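Local coordinates for protein acarbose Kinase Mak1 (Uncultured bacterium, PDB 6WB4) that probably phosphorylates the antidiabetic drug acarbose with ATP, as a microbiome-derived carbohydrate kinase of the pfkB family, at residues 87-92 with 113-118; 23-28 with 74-79; 37-42 with 52-57. One frame throughout, in Å; residues are numbered along the deposited sequence.

Contact 2 belongs to the large central sheet, whereas contacts 1 and 3 lie in and beside the smaller four-stranded sheet, on the same side of the chain's centre. Contact 1 is buried and almost wholly polar: carboxylates of a helix start meet a threonine and an arginine. Contact 2, partly buried, is mainly backbone pairing of parallel strands, extended by one aspartate. Contact 3 is farthest from the chain's centre and partly buried, with aliphatic packing and a single hydrogen bond. Contacts 1 and 3 share neighbouring strands 115-120 and 34-39, V117 packing on V38, and both touch the second subunit. Contact 2 touches neither; strand 78-84 leads on to helix 88-100 of contact 1.

Contact 1 of 3, residues 87-92 with 113-118; sequences DAEGRL and TRRSVN
Both carboxylate oxygens of D87 are gripped twice. OD1 accepts a hydrogen bond from T113 OG1 at 2.6 Å and one from the backbone N-H of G90 at 3.0 Å, the latter an N-cap bond at the start of helix 88-100. OD2 accepts from T113 N at 3.2 Å and from R115 NH2 at 3.1 Å. T113 reaches both oxygens on their syn lone pairs because its OG1 is turned beside its own backbone N (chi1 -57°), a two-pronged grip on the carboxylate edge that should fix its rotation. The guanidinium comes from above that plane, the two groups standing 78° apart. R115 itself is fixed by NE and NH2, both bonded side-on to T113 O. E89, bent at chi2, lies over one guanidinium face with the two planes only 23° apart; its OE2, 3.4 Å from R115 NH1, makes a purely electrostatic salt bridge. The two acids probably offset the charge of R115, which also has R133 close to its NH1. R115 packs on I56 of the second subunit. The contact joins the first turn of helix 88-100 and its N-cap to the chain leading into strand 115-120, which runs between strands 34-39 and 126-131.

Contact 2 of 3, residues 23-28 with 74-79; sequences QADVLV and LGRASA
The side chain of D25 can be followed across to A77 from CB through CG to OD2. Its CB passes 3.7 Å from A77 O, CG stands 4.1 Å from A77 N, and OD2 ends the path by accepting the A77 N-H at 3.2 Å in a nearly straight bond (162°), on its anti side. With CG turned beside the backbone N (chi1 -66°), the carboxylate lies next to R76, whose CB is 3.7 Å from OD2. The guanidinium of R76 leads elsewhere, to a salt bridge with D279. At the backbone, A77 O accepts from both D25 N (2.8 Å) and V26 N, gripping the corner at D25 that interrupts strand 24-29. From there the pairing is regular and parallel: A79 N donates to V26 O at 3.0 Å and V28 N to A79 O at 2.8 Å. Beside these bonds L27 CD1 rests on A79 CB. In the large sheet strand 24-29 lies between strand 78-84 and strand 152-157, with which A24 and L27 make backbone hydrogen bonds. Helix 65-73, which ends in a Schellman motif at G75, packs against V28 and S78, while V26 touches L278 of helix 265-280.

Contact 3 of 3, residues 37-42 with 52-57; sequences IVRVKS and MVPPIV
V38 stands at the middle of the contact and meets two side chains in different attitudes. Against V53 it crosses at about a right angle, its CG1 coming within 3.8 Å of V53 CG2. Beside I56 it lies alongside, the two pointing the same way, with V38 CG2 and I56 CG2 4.0 Å apart. The branches divide the work: CG1 of V38, anti to the backbone N (chi1 -162°), takes V53, and CG2, beside that nitrogen, takes I56. The next residue, R39, packs on P54. It crosses the proline obliquely, and P54 CG touches its CB at 3.7 Å and its CD at 3.9 Å, so the aliphatic part of the arginine supplies the packing. R39 O also lies against V53 CG1 and P54 CD. One residue before V38 in the chain, I37 O lies against I56 CG2, and I37 CB meets V57 CG2 at 4.2 Å. The one hydrogen bond across the contact is from I37 N to V57 O, 2.9 Å and nearly straight (175°). I56 uses its backbone N and O with D131 and R133 of the second subunit, and V38 packs on V117 of that chain as well as on V117 of its own. Segment 52-57 therefore has contacts both with strand 34-39 and with the partner subunit. M52, in the short strand 51-52, pairs in parallel with a strand of that subunit, so beta pairing continues across the interface. A small sheet that projects from the main domain and joins two subunits in this way is consistent with the lid and beta-clasp dimer of ribokinase-like carbohydrate kinases.

Contact 1 of 3, residues 87-92 with 113-118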
loop_
_atom_site.group_PDB
_atom_site.type_symbol
_atom_site.label_atom_id
_atom_site.label_comp_id
_atom_site.label_asym_id
_atom_site.label_seq_id
_atom_site.Cartn_x
_atom_site.Cartn_y
_atom_site.Cartn_z
ATOM N N ASP B 87 -5.904 -3.697 14.630
ATOM C CA ASP B 87 -6.244 -4.021 13.259
ATOM C C ASP B 87 -5.276 -5.051 12.670
ATOM O O ASP B 87 -4.350 -5.496 13.344
ATOM C CB ASP B 87 -6.262 -2.747 12.415
ATOM C CG ASP B 87 -5.133 -1.807 12.757
ATOM O OD1 ASP B 87 -4.009 -2.289 13.009
ATOM O OD2 ASP B 87 -5.367 -0.580 12.766
ATOM N N ALA B 88 -5.474 -5.377 11.394
ATOM C CA ALA B 88 -4.689 -6.387 10.684
ATOM C C ALA B 88 -3.197 -6.058 10.649
ATOM O O ALA B 88 -2.354 -6.943 10.787
ATOM C CB ALA B 88 -5.226 -6.557 9.249
ATOM N N GLU B 89 -2.874 -4.794 10.416
ATOM C CA GLU B 89 -1.482 -4.358 10.412
ATOM C C GLU B 89 -0.899 -4.488 11.819
ATOM O O GLU B 89 0.290 -4.768 12.001
ATOM C CB GLU B 89 -1.374 -2.928 9.885
ATOM C CG GLU B 89 -2.690 -2.162 9.922
ATOM C CD GLU B 89 -3.519 -2.330 8.652
ATOM O OE1 GLU B 89 -2.957 -2.196 7.545
ATOM O OE2 GLU B 89 -4.734 -2.603 8.763
ATOM N N GLY B 90 -1.750 -4.259 12.815
ATOM C CA GLY B 90 -1.386 -4.466 14.201
ATOM C C GLY B 90 -1.047 -5.914 14.513
ATOM O O GLY B 90 -0.057 -6.192 15.203
ATOM N N ARG B 91 -1.883 -6.833 14.025
ATOM C CA ARG B 91 -1.672 -8.261 14.248
ATOM C C ARG B 91 -0.466 -8.785 13.484
ATOM O O ARG B 91 0.220 -9.696 13.935
ATOM C CB ARG B 91 -2.927 -9.049 13.875
ATOM C CG ARG B 91 -3.993 -9.013 14.972
ATOM C CD ARG B 91 -5.237 -9.830 14.638
ATOM N NE ARG B 91 -5.998 -9.232 13.546
ATOM C CZ ARG B 91 -6.822 -8.196 13.692
ATOM N NH1 ARG B 91 -6.994 -7.638 14.887
ATOM N NH2 ARG B 91 -7.473 -7.713 12.644
ATOM N N LEU B 92 -0.190 -8.182 12.341
ATOM C CA LEU B 92 0.986 -8.538 11.569
ATOM C C LEU B 92 2.235 -8.211 12.363
ATOM O O LEU B 92 3.135 -9.044 12.486
ATOM C CB LEU B 92 0.994 -7.808 10.221
ATOM C CG LEU B 92 2.295 -7.908 9.433
ATOM C CD1 LEU B 92 2.633 -9.363 9.138
ATOM C CD2 LEU B 92 2.211 -7.088 8.149
ATOM N N THR B 113 -2.941 1.304 13.487
ATOM C CA THR B 113 -1.505 1.144 13.301
ATOM C C THR B 113 -0.931 2.135 12.287
ATOM O O THR B 113 -1.575 2.432 11.282
ATOM C CB THR B 113 -1.203 -0.283 12.836
ATOM O OG1 THR B 113 -1.733 -1.208 13.790
ATOM C CG2 THR B 113 0.293 -0.498 12.658
ATOM N N ARG B 114 0.274 2.640 12.552
ATOM C CA ARG B 114 0.982 3.486 11.599
ATOM C C ARG B 114 1.260 2.696 10.337
ATOM O O ARG B 114 1.672 1.542 10.407
ATOM C CB ARG B 114 2.303 4.003 12.175
ATOM C CG ARG B 114 2.214 4.684 13.509
ATOM C CD ARG B 114 3.602 5.151 13.945
ATOM N NE ARG B 114 3.652 5.523 15.362
ATOM C CZ ARG B 114 3.971 4.694 16.350
ATOM N NH1 ARG B 114 4.271 3.425 16.095
ATOM N NH2 ARG B 114 3.994 5.134 17.598
ATOM N N ARG B 115 1.086 3.330 9.185
ATOM C CA ARG B 115 1.294 2.637 7.921
ATOM C C ARG B 115 1.883 3.559 6.871
ATOM O O ARG B 115 1.758 4.769 6.956
ATOM C CB ARG B 115 -0.017 2.036 7.426
ATOM C CG ARG B 115 -1.149 3.037 7.243
ATOM C CD ARG B 115 -2.494 2.330 7.376
ATOM N NE ARG B 115 -2.727 1.954 8.765
ATOM C CZ ARG B 115 -3.738 1.207 9.192
ATOM N NH1 ARG B 115 -4.631 0.719 8.329
ATOM N NH2 ARG B 115 -3.844 0.938 10.493
ATOM N N SER B 116 2.572 2.972 5.904
ATOM C CA SER B 116 3.143 3.727 4.805
ATOM C C SER B 116 2.929 3.000 3.495
ATOM O O SER B 116 2.822 1.770 3.468
ATOM C CB SER B 116 4.644 3.960 5.008
ATOM O OG SER B 116 4.922 4.596 6.238
ATOM N N VAL B 117 2.854 3.768 2.413
ATOM C CA VAL B 117 3.088 3.218 1.089
ATOM C C VAL B 117 4.460 3.729 0.660
ATOM O O VAL B 117 4.740 4.924 0.752
ATOM C CB VAL B 117 1.992 3.596 0.066
ATOM C CG1 VAL B 117 2.489 3.384 -1.364
ATOM C CG2 VAL B 117 0.705 2.803 0.337
ATOM N N ASN B 118 5.337 2.797 0.292
ATOM C CA ASN B 118 6.692 3.125 -0.137
ATOM C C ASN B 118 6.879 2.857 -1.611
ATOM O O ASN B 118 6.708 1.728 -2.071
ATOM C CB ASN B 118 7.737 2.325 0.641
ATOM C CG ASN B 118 7.683 2.573 2.126
ATOM O OD1 ASN B 118 8.010 1.695 2.921
ATOM N ND2 ASN B 118 7.269 3.768 2.513
#

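Contact 2 of 3, residues 23-28 with 74-79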
loop_
_atom_site.group_PDB
_atom_site.type_symbol
_atom_site.label_atom_id
_atom_site.label_comp_id
_atom_site.label_asym_id
_atom_site.label_seq_id
_atom_site.Cartn_x
_atom_site.Cartn_y
_atom_site.Cartn_z
ATOM N N GLN B 23 15.596 -9.626 31.621
ATOM C CA GLN B 23 16.332 -8.385 31.423
ATOM C C GLN B 23 16.661 -8.152 29.951
ATOM O O GLN B 23 17.018 -9.085 29.234
ATOM C CB GLN B 23 17.619 -8.396 32.255
ATOM C CG GLN B 23 18.444 -7.124 32.156
ATOM C CD GLN B 23 17.985 -6.057 33.141
ATOM O OE1 GLN B 23 17.106 -6.301 33.969
ATOM N NE2 GLN B 23 18.557 -4.858 33.030
ATOM N N ALA B 24 16.551 -6.903 29.504
ATOM C CA ALA B 24 16.854 -6.583 28.119
ATOM C C ALA B 24 18.085 -5.688 28.073
ATOM O O ALA B 24 18.268 -4.825 28.922
ATOM C CB ALA B 24 15.675 -5.893 27.453
ATOM N N ASP B 25 18.930 -5.902 27.076
ATOM C CA ASP B 25 20.073 -5.034 26.853
ATOM C C ASP B 25 19.613 -3.722 26.238
ATOM O O ASP B 25 20.032 -2.637 26.653
ATOM C CB ASP B 25 21.102 -5.725 25.967
ATOM C CG ASP B 25 21.719 -6.929 26.648
ATOM O OD1 ASP B 25 22.266 -6.755 27.759
ATOM O OD2 ASP B 25 21.634 -8.045 26.086
ATOM N N VAL B 26 18.758 -3.817 25.229
ATOM C CA VAL B 26 18.254 -2.615 24.599
ATOM C C VAL B 26 16.735 -2.629 24.457
ATOM O O VAL B 26 16.155 -3.510 23.810
ATOM C CB VAL B 26 18.878 -2.415 23.222
ATOM C CG1 VAL B 26 18.228 -1.236 22.525
ATOM C CG2 VAL B 26 20.374 -2.207 23.351
ATOM N N LEU B 27 16.091 -1.650 25.079
ATOM C CA LEU B 27 14.683 -1.415 24.827
ATOM C C LEU B 27 14.551 -0.331 23.763
ATOM O O LEU B 27 15.176 0.721 23.866
ATOM C CB LEU B 27 13.962 -1.023 26.109
ATOM C CG LEU B 27 12.491 -0.630 25.971
ATOM C CD1 LEU B 27 11.642 -1.761 25.391
ATOM C CD2 LEU B 27 11.969 -0.225 27.332
ATOM N N VAL B 28 13.768 -0.607 22.723
ATOM C CA VAL B 28 13.459 0.388 21.700
ATOM C C VAL B 28 12.071 0.943 21.986
ATOM O O VAL B 28 11.133 0.183 22.225
ATOM C CB VAL B 28 13.502 -0.203 20.276
ATOM C CG1 VAL B 28 13.237 0.897 19.229
ATOM C CG2 VAL B 28 14.849 -0.859 20.015
ATOM N N LEU B 74 22.632 -9.814 16.835
ATOM C CA LEU B 74 23.943 -9.885 17.472
ATOM C C LEU B 74 23.909 -10.674 18.788
ATOM O O LEU B 74 24.844 -10.621 19.586
ATOM C CB LEU B 74 24.472 -8.472 17.719
ATOM C CG LEU B 74 24.922 -7.767 16.439
ATOM C CD1 LEU B 74 25.142 -6.290 16.669
ATOM C CD2 LEU B 74 26.203 -8.404 15.955
ATOM N N GLY B 75 22.828 -11.412 19.002
ATOM C CA GLY B 75 22.713 -12.249 20.178
ATOM C C GLY B 75 22.549 -11.476 21.472
ATOM O O GLY B 75 22.809 -11.996 22.558
ATOM N N ARG B 76 22.088 -10.235 21.362
ATOM C CA ARG B 76 21.711 -9.461 22.535
ATOM C C ARG B 76 20.195 -9.406 22.647
ATOM O O ARG B 76 19.490 -9.563 21.661
ATOM C CB ARG B 76 22.277 -8.043 22.471
ATOM C CG ARG B 76 23.668 -7.887 23.033
ATOM C CD ARG B 76 24.781 -8.480 22.168
ATOM N NE ARG B 76 26.059 -7.926 22.623
ATOM C CZ ARG B 76 27.238 -8.119 22.043
ATOM N NH1 ARG B 76 27.334 -8.856 20.945
ATOM N NH2 ARG B 76 28.322 -7.550 22.561
ATOM N N ALA B 77 19.693 -9.189 23.854
ATOM C CA ALA B 77 18.258 -9.176 24.079
ATOM C C ALA B 77 17.668 -7.786 23.838
ATOM O O ALA B 77 17.896 -6.864 24.626
ATOM C CB ALA B 77 17.946 -9.648 25.505
ATOM N N SER B 78 16.914 -7.632 22.756
ATOM C CA SER B 78 16.231 -6.373 22.492
ATOM C C SER B 78 14.755 -6.523 22.825
ATOM O O SER B 78 14.263 -7.640 22.989
ATOM C CB SER B 78 16.398 -5.942 21.038
ATOM O OG SER B 78 15.789 -6.871 20.156
ATOM N N ALA B 79 14.057 -5.396 22.940
ATOM C CA ALA B 79 12.619 -5.395 23.191
ATOM C C ALA B 79 11.992 -4.128 22.635
ATOM O O ALA B 79 12.676 -3.123 22.449
ATOM C CB ALA B 79 12.329 -5.520 24.676
#

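Contact 3 of 3, residues 37-42 with 52-57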
loop_
_atom_site.group_PDB
_atom_site.type_symbol
_atom_site.label_atom_id
_atom_site.label_comp_id
_atom_site.label_asym_id
_atom_site.label_seq_id
_atom_site.Cartn_x
_atom_site.Cartn_y
_atom_site.Cartn_z
ATOM N N ILE B 37 4.924 -1.948 0.052
ATOM C CA ILE B 37 6.028 -1.599 -0.837
ATOM C C ILE B 37 5.655 -1.789 -2.307
ATOM O O ILE B 37 5.330 -2.896 -2.738
ATOM C CB ILE B 37 7.295 -2.429 -0.512
ATOM C CG1 ILE B 37 7.688 -2.248 0.960
ATOM C CG2 ILE B 37 8.446 -2.008 -1.414
ATOM C CD1 ILE B 37 8.622 -3.314 1.479
ATOM N N VAL B 38 5.725 -0.710 -3.079
ATOM C CA VAL B 38 5.344 -0.778 -4.482
ATOM C C VAL B 38 6.538 -0.533 -5.400
ATOM O O VAL B 38 7.160 0.527 -5.356
ATOM C CB VAL B 38 4.235 0.241 -4.815
ATOM C CG1 VAL B 38 3.567 -0.133 -6.120
ATOM C CG2 VAL B 38 3.201 0.284 -3.704
ATOM N N ARG B 39 6.840 -1.513 -6.244
ATOM C CA ARG B 39 7.942 -1.400 -7.193
ATOM C C ARG B 39 7.470 -0.707 -8.478
ATOM O O ARG B 39 6.594 -1.216 -9.181
ATOM C CB ARG B 39 8.503 -2.799 -7.471
ATOM C CG ARG B 39 8.699 -3.585 -6.173
ATOM C CD ARG B 39 8.893 -5.092 -6.343
ATOM N NE ARG B 39 10.178 -5.472 -6.921
ATOM C CZ ARG B 39 10.518 -6.727 -7.210
ATOM N NH1 ARG B 39 9.664 -7.713 -6.971
ATOM N NH2 ARG B 39 11.710 -7.001 -7.731
ATOM N N VAL B 40 8.040 0.461 -8.777
ATOM C CA VAL B 40 7.592 1.258 -9.925
ATOM C C VAL B 40 8.654 1.452 -11.003
ATOM O O VAL B 40 9.849 1.316 -10.741
ATOM C CB VAL B 40 7.094 2.662 -9.492
ATOM C CG1 VAL B 40 5.967 2.543 -8.478
ATOM C CG2 VAL B 40 8.245 3.518 -8.954
ATOM N N LYS B 41 8.193 1.777 -12.212
ATOM C CA LYS B 41 9.063 1.955 -13.374
ATOM C C LYS B 41 10.089 3.068 -13.143
ATOM O O LYS B 41 11.281 2.864 -13.356
ATOM C CB LYS B 41 8.227 2.237 -14.633
ATOM C CG LYS B 41 9.054 2.427 -15.914
ATOM C CD LYS B 41 8.359 3.315 -16.970
ATOM C CE LYS B 41 7.130 2.646 -17.603
ATOM N NZ LYS B 41 7.495 1.541 -18.550
ATOM N N SER B 42 9.638 4.240 -12.703
ATOM C CA SER B 42 10.561 5.351 -12.491
ATOM C C SER B 42 10.040 6.422 -11.540
ATOM O O SER B 42 8.834 6.571 -11.344
ATOM C CB SER B 42 10.899 6.009 -13.830
ATOM O OG SER B 42 9.834 6.835 -14.270
HETATM N N MSE B 52 0.295 -1.083 -14.266
HETATM C CA MSE B 52 0.358 -2.228 -13.372
HETATM C C MSE B 52 1.785 -2.430 -12.863
HETATM O O MSE B 52 2.753 -2.039 -13.517
HETATM C CB MSE B 52 -0.171 -3.492 -14.061
HETATM C CG MSE B 52 0.847 -4.267 -14.878
HETATM SE SE MSE B 52 0.083 -5.904 -15.630
HETATM C CE MSE B 52 1.710 -6.667 -16.382
ATOM N N VAL B 53 1.893 -3.024 -11.678
ATOM C CA VAL B 53 3.166 -3.211 -10.987
ATOM C C VAL B 53 3.281 -4.661 -10.546
ATOM O O VAL B 53 2.270 -5.366 -10.505
ATOM C CB VAL B 53 3.296 -2.283 -9.753
ATOM C CG1 VAL B 53 3.353 -0.829 -10.171
ATOM C CG2 VAL B 53 2.155 -2.521 -8.776
ATOM N N PRO B 54 4.513 -5.127 -10.249
ATOM C CA PRO B 54 4.695 -6.475 -9.691
ATOM C C PRO B 54 4.064 -6.545 -8.297
ATOM O O PRO B 54 3.696 -5.492 -7.757
ATOM C CB PRO B 54 6.223 -6.636 -9.638
ATOM C CG PRO B 54 6.746 -5.259 -9.623
ATOM C CD PRO B 54 5.806 -4.458 -10.471
ATOM N N PRO B 55 3.944 -7.752 -7.717
ATOM C CA PRO B 55 3.184 -7.906 -6.473
ATOM C C PRO B 55 3.628 -6.975 -5.352
ATOM O O PRO B 55 4.814 -6.846 -5.043
ATOM C CB PRO B 55 3.416 -9.371 -6.096
ATOM C CG PRO B 55 4.459 -9.866 -7.022
ATOM C CD PRO B 55 4.381 -9.051 -8.234
ATOM N N ILE B 56 2.637 -6.321 -4.759
ATOM C CA ILE B 56 2.846 -5.391 -3.664
ATOM C C ILE B 56 2.918 -6.111 -2.325
ATOM O O ILE B 56 1.925 -6.660 -1.845
ATOM C CB ILE B 56 1.721 -4.360 -3.604
ATOM C CG1 ILE B 56 1.582 -3.654 -4.954
ATOM C CG2 ILE B 56 1.981 -3.376 -2.491
ATOM C CD1 ILE B 56 0.361 -2.776 -5.070
ATOM N N VAL B 57 4.100 -6.106 -1.722
ATOM C CA VAL B 57 4.298 -6.820 -0.469
ATOM C C VAL B 57 4.087 -5.923 0.759
ATOM O O VAL B 57 4.509 -4.763 0.792
ATOM C CB VAL B 57 5.695 -7.467 -0.434
ATOM C CG1 VAL B 57 5.677 -8.769 -1.225
ATOM C CG2 VAL B 57 6.733 -6.527 -1.010
#